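Local coordinates for prophenoloxidase b (Marsupenaeus japonicus, PDB 3WKY), which is a type 3 copper protein of the hemocyanin family, the precursor of a phenoloxidase that probably hydroxylates monophenols and oxidises o-diphenols, at residues I67-F72 / S109-A114; G58-I63 / K81-V86. All blocks are in the same frame, centred on the assembly; numbering follows the deposited sequence. Where two conformers were deposited one is given.

Overall arrangement
From the N terminus, the chain leaves helix 51-54 and runs through one long loop that supplies the first segment of both contacts: 58-63 for contact 2, then 67-72 for contact 1. Helix 74-89 follows and its part 81-86 turns back on 58-63, closing the shorter loop. Helix 109-122 then returns to 67-72 and closes the longer one. The two closures therefore cross, since 67-72 falls between the partners of contact 2 and 81-86 between those of contact 1. Their centres lie about 11 Å apart, and they touch where Val111 meets Ile63 and Phe112 meets Leu83. Together they tie the loop to helices 74-89 and 109-122 of the all-alpha domain, and the loop brings Phe72 to the dicopper site.

Contact 1: residues I67-F72 / S109-A114; sequences IPFFAF and SAVFLA. With CUO (Cu2-o2 cluster), chain J.
Phe69 lies against one side of helix 109-122, where Ala110 and Ala114, one turn apart, offer it their methyl groups. Its CB sits 3.7 Å from Ala110 CB, and farther out the ring meets the second alanine, CD2 lying 3.7 Å from Ala114 CB. On the ring's other rim, CD1 comes near a methyl of Val111, at 4.2 Å from its CG2. With CG anti to the backbone N (chi1 164°), the ring is carried along the helix from the first alanine to the second. Ala71 CA of its own loop rests 3.5 Å above one face of this ring, offset toward the rim. No direct hydrogen bond joins the two segments; a water does so, donating to Ile67 O (2.8 Å) and accepting from Ala110 N (3.2 Å). Asn108, just before the helix segment, adds a side-chain hydrogen bond to Ile67 O through its ND2 and takes one from Val111 N through its OD1.

At the C-terminal end of the segment, Phe72 lies beyond the helix contact and meets the Cu2-O2 cluster. Its CZ approaches O2 of the cluster to 3.5 Å, with the oxygen at the ring edge, near the ring plane, and the ring also stacks with His361 of the copper pocket. An alanine in place of Phe72 would probably leave His361 without its stacking partner and open a gap beside the bound oxygen.

A phenylalanine brought over the dicopper site by the N-terminal helical domain is known from arthropod hemocyanins, and Phe72 is consistent with such a placeholder, restricting substrate access. Val80 of helix 74-89 touches Phe69, Val111 and Ala114, completing the hydrophobic junction between the two helices, while Phe72 reaches Asn358 and Asp362 on helix 356-365.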
loop_
_atom_site.group_PDB
_atom_site.type_symbol
_atom_site.label_atom_id
_atom_site.label_comp_id
_atom_site.label_asym_id
_atom_site.label_seq_id
_atom_site.Cartn_x
_atom_site.Cartn_y
_atom_site.Cartn_z
ATOM N N ILE A 67 35.033 19.754 5.563
ATOM C CA ILE A 67 33.624 19.482 5.836
ATOM C C ILE A 67 33.111 20.559 6.785
ATOM O O ILE A 67 33.909 21.224 7.455
ATOM C CB ILE A 67 33.392 18.082 6.467
ATOM C CG1 ILE A 67 34.087 17.965 7.823
ATOM C CG2 ILE A 67 33.833 16.956 5.509
ATOM C CD1 ILE A 67 33.770 16.670 8.565
ATOM N N PRO A 68 31.782 20.741 6.843
ATOM C CA PRO A 68 31.241 21.731 7.784
ATOM C C PRO A 68 31.369 21.293 9.242
ATOM O O PRO A 68 31.676 20.130 9.520
ATOM C CB PRO A 68 29.751 21.797 7.402
ATOM C CG PRO A 68 29.678 21.273 6.000
ATOM C CD PRO A 68 30.748 20.218 5.930
ATOM N N PHE A 69 31.137 22.230 10.166
ATOM C CA PHE A 69 30.905 21.890 11.566
ATOM C C PHE A 69 29.463 21.408 11.696
ATOM O O PHE A 69 28.511 22.178 11.483
ATOM C CB PHE A 69 31.121 23.132 12.454
ATOM C CG PHE A 69 30.550 23.014 13.847
ATOM C CD1 PHE A 69 30.834 21.920 14.648
ATOM C CD2 PHE A 69 29.757 24.039 14.374
ATOM C CE1 PHE A 69 30.311 21.818 15.929
ATOM C CE2 PHE A 69 29.240 23.950 15.659
ATOM C CZ PHE A 69 29.510 22.842 16.441
ATOM N N PHE A 70 29.301 20.136 12.042
ATOM C CA PHE A 70 27.978 19.549 12.192
ATOM C C PHE A 70 27.548 19.631 13.650
ATOM O O PHE A 70 27.814 18.731 14.456
ATOM C CB PHE A 70 27.995 18.115 11.675
ATOM C CG PHE A 70 28.183 18.028 10.191
ATOM C CD1 PHE A 70 27.406 18.802 9.341
ATOM C CD2 PHE A 70 29.169 17.223 9.648
ATOM C CE1 PHE A 70 27.586 18.745 7.967
ATOM C CE2 PHE A 70 29.350 17.158 8.280
ATOM C CZ PHE A 70 28.563 17.921 7.441
ATOM N N ALA A 71 26.885 20.739 13.977
ATOM C CA ALA A 71 26.652 21.127 15.354
ATOM C C ALA A 71 25.844 20.126 16.176
ATOM O O ALA A 71 25.987 20.072 17.398
ATOM C CB ALA A 71 26.009 22.511 15.398
ATOM N N PHE A 72 25.009 19.323 15.519
ATOM C CA PHE A 72 24.126 18.414 16.253
ATOM C C PHE A 72 24.774 17.063 16.483
ATOM O O PHE A 72 24.237 16.224 17.214
ATOM C CB PHE A 72 22.788 18.248 15.513
ATOM C CG PHE A 72 22.124 19.555 15.197
ATOM C CD1 PHE A 72 21.389 20.221 16.163
ATOM C CD2 PHE A 72 22.274 20.145 13.943
ATOM C CE1 PHE A 72 20.809 21.438 15.885
ATOM C CE2 PHE A 72 21.694 21.364 13.660
ATOM C CZ PHE A 72 20.950 22.006 14.631
ATOM N N SER A 109 38.195 24.504 9.634
ATOM C CA SER A 109 37.963 25.939 9.735
ATOM C C SER A 109 36.626 26.291 10.382
ATOM O O SER A 109 36.553 27.266 11.130
ATOM C CB SER A 109 38.139 26.643 8.386
ATOM O OG SER A 109 37.378 26.022 7.372
ATOM N N ALA A 110 35.586 25.503 10.124
ATOM C CA ALA A 110 34.281 25.781 10.727
ATOM C C ALA A 110 34.288 25.465 12.222
ATOM O O ALA A 110 33.670 26.172 13.021
ATOM C CB ALA A 110 33.160 25.020 9.998
ATOM N N VAL A 111 34.996 24.406 12.597
ATOM C CA VAL A 111 35.187 24.071 14.001
ATOM C C VAL A 111 35.971 25.197 14.689
ATOM O O VAL A 111 35.640 25.607 15.806
ATOM C CB VAL A 111 35.907 22.711 14.154
ATOM C CG1 VAL A 111 36.422 22.505 15.584
ATOM C CG2 VAL A 111 34.966 21.565 13.753
ATOM N N PHE A 112 36.978 25.725 13.997
ATOM C CA PHE A 112 37.767 26.856 14.509
ATOM C C PHE A 112 36.884 28.076 14.788
ATOM O O PHE A 112 36.909 28.637 15.895
ATOM C CB PHE A 112 38.879 27.204 13.511
ATOM C CG PHE A 112 39.729 28.378 13.924
ATOM C CD1 PHE A 112 40.756 28.215 14.847
ATOM C CD2 PHE A 112 39.511 29.637 13.379
ATOM C CE1 PHE A 112 41.550 29.287 15.221
ATOM C CE2 PHE A 112 40.297 30.720 13.755
ATOM C CZ PHE A 112 41.317 30.544 14.678
ATOM N N LEU A 113 36.103 28.481 13.788
ATOM C CA LEU A 113 35.168 29.595 13.926
ATOM C C LEU A 113 34.142 29.399 15.033
ATOM O O LEU A 113 33.860 30.332 15.789
ATOM C CB LEU A 113 34.454 29.874 12.598
ATOM C CG LEU A 113 35.352 30.458 11.516
ATOM C CD1 LEU A 113 34.593 30.611 10.222
ATOM C CD2 LEU A 113 35.905 31.811 11.984
ATOM N N ALA A 114 33.574 28.200 15.131
ATOM C CA ALA A 114 32.574 27.926 16.167
ATOM C C ALA A 114 33.185 28.083 17.555
ATOM O O ALA A 114 32.604 28.725 18.434
ATOM C CB ALA A 114 31.995 26.522 15.994
HETATM CU CU1 CUO J . 17.944 25.463 17.024
HETATM CU CU2 CUO J . 16.810 22.178 16.076
HETATM O O1 CUO J . 17.938 23.466 17.077
HETATM O O2 CUO J . 18.084 23.841 15.467
HETATM O O HOH W 1 35.278 23.693 7.513
#

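Contact 2: residues G58-I63 / K81-V86; sequences GSALSI and KDLSKV
In the all-alpha domain of this hemocyanin-family protein, the loop before helix 74-89 folds back on that helix and is gripped by an aspartate on its side. Asp82 OD2 receives two hydrogen bonds from the same residue. Ser59 N approaches on the anti side, tilted 21° out of the carboxylate plane, 2.8 Å from OD2 and nearly straight (161°), while Ser59 OG donates to OD2 from above that plane at 2.7 Å. The serine hydroxyl, at chi1 65°, lies between its own N and carbonyl carbon, which lets amide and hydroxyl converge on one oxygen. The other oxygen, OD1, accepts from Gln78 NE2 one turn earlier, so both ends of the carboxylate are held. Gly58 has positive phi, and a CB there would clash with OD2. Beside this polar grip, Ala60 CB packs on Leu83 CB at 3.8 Å, and Leu83 goes on to touch Ala115 of helix 109-122. Residues 59-62 form a type I beta turn: Ser59 O accepts from both Ser62 N (2.9 Å) and Ser62 OG (2.7 Å), the hydroxyl lying in the carbonyl plane. A helix carboxylate thus holds the first residue of this turn where the loop packs back on helix 74-89 within the hemocyanin-type all-alpha domain.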
loop_
_atom_site.group_PDB
_atom_site.type_symbol
_atom_site.label_atom_id
_atom_site.label_comp_id
_atom_site.label_asym_id
_atom_site.label_seq_id
_atom_site.Cartn_x
_atom_site.Cartn_y
_atom_site.Cartn_z
ATOM N N GLY A 58 42.592 18.068 23.314
ATOM C CA GLY A 58 41.560 17.051 23.375
ATOM C C GLY A 58 41.286 16.442 22.010
ATOM O O GLY A 58 42.210 16.001 21.327
ATOM N N SER A 59 40.021 16.438 21.596
ATOM C CA SER A 59 39.638 15.824 20.328
ATOM C C SER A 59 39.545 16.840 19.194
ATOM O O SER A 59 39.096 16.500 18.099
ATOM C CB SER A 59 38.293 15.109 20.469
ATOM O OG SER A 59 37.256 16.047 20.737
ATOM N N ALA A 60 39.970 18.077 19.450
ATOM C CA ALA A 60 39.808 19.161 18.473
ATOM C C ALA A 60 40.329 18.842 17.072
ATOM O O ALA A 60 39.726 19.235 16.070
ATOM C CB ALA A 60 40.444 20.448 18.988
ATOM N N LEU A 61 41.452 18.135 17.005
ATOM C CA LEU A 61 42.109 17.867 15.726
ATOM C C LEU A 61 41.505 16.683 14.977
ATOM O O LEU A 61 41.862 16.431 13.829
ATOM C CB LEU A 61 43.609 17.628 15.945
ATOM C CG LEU A 61 44.561 18.824 15.850
ATOM C CD1 LEU A 61 44.023 20.031 16.579
ATOM C CD2 LEU A 61 45.936 18.451 16.399
ATOM N N SER A 62 40.599 15.957 15.625
ATOM C CA SER A 62 40.011 14.752 15.028
ATOM C C SER A 62 39.041 15.031 13.875
ATOM O O SER A 62 38.724 14.131 13.100
ATOM C CB SER A 62 39.305 13.914 16.092
ATOM O OG SER A 62 38.108 14.536 16.530
ATOM N N ILE A 63 38.558 16.263 13.762
ATOM C CA ILE A 63 37.650 16.596 12.668
ATOM C C ILE A 63 38.462 17.028 11.454
ATOM O O ILE A 63 39.200 18.008 11.515
ATOM C CB ILE A 63 36.652 17.713 13.050
ATOM C CG1 ILE A 63 36.015 17.423 14.413
ATOM C CG2 ILE A 63 35.599 17.890 11.951
ATOM C CD1 ILE A 63 35.308 16.093 14.521
ATOM N N LYS A 81 33.978 21.995 21.732
ATOM C CA LYS A 81 34.090 22.173 23.173
ATOM C C LYS A 81 35.552 22.039 23.618
ATOM O O LYS A 81 36.029 22.803 24.464
ATOM C CB LYS A 81 33.238 21.140 23.897
ATOM C CG LYS A 81 33.170 21.324 25.406
ATOM C CD LYS A 81 32.402 20.174 26.055
ATOM C CE LYS A 81 32.142 20.463 27.523
ATOM N NZ LYS A 81 31.426 19.342 28.172
ATOM N N ASP A 82 36.259 21.071 23.040
ATOM C CA ASP A 82 37.659 20.826 23.401
ATOM C C ASP A 82 38.598 21.956 22.957
ATOM O O ASP A 82 39.496 22.342 23.705
ATOM C CB ASP A 82 38.146 19.480 22.853
ATOM C CG ASP A 82 37.518 18.290 23.566
ATOM O OD1 ASP A 82 36.813 18.503 24.576
ATOM O OD2 ASP A 82 37.740 17.139 23.118
ATOM N N LEU A 83 38.390 22.490 21.753
ATOM C CA LEU A 83 39.177 23.627 21.265
ATOM C C LEU A 83 38.875 24.908 22.037
ATOM O O LEU A 83 39.789 25.629 22.448
ATOM C CB LEU A 83 38.938 23.869 19.775
ATOM C CG LEU A 83 39.727 25.017 19.141
ATOM C CD1 LEU A 83 41.229 24.849 19.375
ATOM C CD2 LEU A 83 39.427 25.143 17.649
ATOM N N SER A 84 37.593 25.204 22.228
ATOM C CA SER A 84 37.218 26.415 22.948
ATOM C C SER A 84 37.750 26.379 24.379
ATOM O O SER A 84 38.056 27.425 24.950
ATOM C CB SER A 84 35.697 26.615 22.939
ATOM O OG SER A 84 35.049 25.540 23.584
ATOM N N LYS A 85 37.858 25.183 24.952
ATOM C CA LYS A 85 38.353 25.034 26.319
ATOM C C LYS A 85 39.741 25.657 26.459
ATOM O O LYS A 85 40.020 26.368 27.427
ATOM C CB LYS A 85 38.394 23.559 26.726
ATOM C CG LYS A 85 39.092 23.301 28.068
ATOM C CD LYS A 85 39.235 21.816 28.357
ATOM C CE LYS A 85 40.153 21.563 29.548
ATOM N NZ LYS A 85 39.602 22.117 30.811
ATOM N N VAL A 86 40.599 25.403 25.477
ATOM C CA VAL A 86 41.944 25.964 25.475
ATOM C C VAL A 86 41.908 27.480 25.300
ATOM O O VAL A 86 42.630 28.197 25.994
ATOM C CB VAL A 86 42.829 25.307 24.388
ATOM C CG1 VAL A 86 44.225 25.915 24.391
ATOM C CG2 VAL A 86 42.901 23.807 24.607
#